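Local coordinates for tudor domain-containing protein 1 (Mus musculus, PDB 4B9W) that scaffolds Piwi proteins carrying methylated arginines and piRNA biogenesis factors, helping to repress transposable elements during spermatogenesis, at residues 10-14 / 35-39. Residues are numbered along the deposited sequence; the frame is centred on the assembly and turned at random.
Sequences WVEFT and HFLKD
Lys38 NZ is gripped by a backbone carbonyl oxygen and a carboxylate oxygen in the third extended Tudor domain (TD3): it donates a 2.6 Å hydrogen bond to Glu12 O and forms a salt bridge with Glu17 OE2. The C=O...N angle of 165° at Glu12 O shows that the ammonium meets the carbonyl nearly head-on. Lys38 gets there because its chain runs extended beyond CG, while CG itself sits between the backbone N and the carbonyl carbon (chi1 57°). The methylene Lys38 CE also meets Val11 CG1, tip to tip, at 3.7 Å. A tilted edge-to-face pair forms the apolar part of the contact. The ring centroids of Phe13 and Phe36 are 4.5 Å apart and their planes are inclined at 60°, with the edge of Phe13 directed at the face of Phe36. Val19 and Val21 of strand 18-26 and Met129 and Cys131 of strand 129-133 also touch Phe36. Because Val11 and Phe13 both touch Met129, and Phe13 meets Phe36 on strand 31-36, the loop preceding strand 18-26 lies against the mixed sheet. With an alanine at Phe36, the edge of Phe13 is likely to lose its aromatic face and a gap to open beside Met129. Phe13 CZ lies 3.4 Å above the plane of the Phe36 ring and over its centre, with Phe13 CE1 3.3 Å from Phe36 CD2.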
# COMPACT_ATOMS: atom_id res chain seq x y z
N TRP A 10 6.67 -3.87 -18.24
CA TRP A 10 5.45 -3.08 -18.33
C TRP A 10 5.31 -2.53 -19.70
O TRP A 10 6.23 -2.59 -20.49
CB TRP A 10 5.49 -1.94 -17.34
CG TRP A 10 5.50 -2.45 -15.93
CD1 TRP A 10 6.60 -2.66 -15.11
CD2 TRP A 10 4.34 -2.88 -15.13
NE1 TRP A 10 6.21 -3.16 -13.90
CE2 TRP A 10 4.87 -3.31 -13.85
CE3 TRP A 10 2.98 -2.93 -15.34
CZ2 TRP A 10 4.05 -3.76 -12.83
CZ3 TRP A 10 2.17 -3.41 -14.33
CH2 TRP A 10 2.69 -3.81 -13.10
N VAL A 11 4.13 -1.97 -19.98
CA VAL A 11 3.93 -1.24 -21.22
C VAL A 11 4.86 -0.04 -21.14
O VAL A 11 5.06 0.53 -20.06
CB VAL A 11 2.47 -0.76 -21.40
CG1 VAL A 11 2.32 0.03 -22.69
CG2 VAL A 11 1.52 -1.95 -21.40
N GLU A 12 5.45 0.31 -22.27
CA GLU A 12 6.45 1.37 -22.33
C GLU A 12 5.94 2.54 -23.16
O GLU A 12 5.21 2.34 -24.14
CB GLU A 12 7.76 0.82 -22.90
CG GLU A 12 8.45 -0.21 -22.00
CD GLU A 12 8.91 0.39 -20.69
OE1 GLU A 12 8.78 1.62 -20.54
OE2 GLU A 12 9.42 -0.35 -19.81
N PHE A 13 6.35 3.75 -22.76
CA PHE A 13 5.92 5.01 -23.37
C PHE A 13 7.06 5.97 -23.72
O PHE A 13 8.15 5.91 -23.14
CB PHE A 13 4.98 5.77 -22.42
CG PHE A 13 3.80 4.97 -21.97
CD1 PHE A 13 2.65 4.90 -22.75
CD2 PHE A 13 3.85 4.25 -20.79
CE1 PHE A 13 1.57 4.13 -22.36
CE2 PHE A 13 2.77 3.49 -20.39
CZ PHE A 13 1.64 3.42 -21.17
N THR A 14 6.76 6.90 -24.62
CA THR A 14 7.60 8.07 -24.80
C THR A 14 6.94 9.33 -24.21
O THR A 14 5.70 9.45 -24.17
CB THR A 14 7.95 8.29 -26.28
OG1 THR A 14 6.75 8.54 -26.99
CG2 THR A 14 8.67 7.05 -26.87
N HIS A 35 -5.81 0.60 -19.13
CA HIS A 35 -5.36 -0.09 -20.31
C HIS A 35 -5.10 0.93 -21.38
O HIS A 35 -5.98 1.74 -21.71
CB HIS A 35 -6.40 -1.07 -20.79
CG HIS A 35 -6.63 -2.22 -19.86
ND1 HIS A 35 -7.85 -2.78 -19.69
CD2 HIS A 35 -5.76 -2.90 -19.03
CE1 HIS A 35 -7.76 -3.79 -18.81
NE2 HIS A 35 -6.47 -3.86 -18.39
N PHE A 36 -3.87 0.93 -21.92
CA PHE A 36 -3.48 1.77 -23.04
C PHE A 36 -3.74 1.02 -24.36
O PHE A 36 -3.25 -0.10 -24.57
CB PHE A 36 -2.04 2.23 -22.87
CG PHE A 36 -1.87 3.25 -21.77
CD1 PHE A 36 -1.97 2.89 -20.44
CD2 PHE A 36 -1.64 4.58 -22.07
CE1 PHE A 36 -1.81 3.83 -19.44
CE2 PHE A 36 -1.48 5.54 -21.08
CZ PHE A 36 -1.57 5.16 -19.76
N LEU A 37 -4.59 1.60 -25.20
CA LEU A 37 -5.09 0.91 -26.38
C LEU A 37 -4.15 1.13 -27.54
O LEU A 37 -4.42 1.94 -28.45
CB LEU A 37 -6.52 1.34 -26.73
CG LEU A 37 -7.57 1.36 -25.61
CD1 LEU A 37 -8.89 1.90 -26.14
CD2 LEU A 37 -7.76 -0.01 -24.97
N LYS A 38 -3.01 0.46 -27.48
CA LYS A 38 -2.04 0.46 -28.56
C LYS A 38 -1.50 -0.96 -28.75
O LYS A 38 -1.74 -1.84 -27.92
CB LYS A 38 -0.90 1.46 -28.30
CG LYS A 38 -0.11 1.28 -27.01
CD LYS A 38 1.11 2.21 -27.02
CE LYS A 38 2.09 1.85 -25.90
NZ LYS A 38 3.40 2.54 -26.04
N ASP A 39 -0.82 -1.17 -29.87
CA ASP A 39 -0.17 -2.46 -30.15
C ASP A 39 -1.09 -3.67 -29.98
O ASP A 39 -0.63 -4.74 -29.59
CB ASP A 39 1.06 -2.61 -29.24
CG ASP A 39 2.06 -1.48 -29.41
OD1 ASP A 39 2.25 -1.04 -30.56
OD2 ASP A 39 2.64 -1.02 -28.39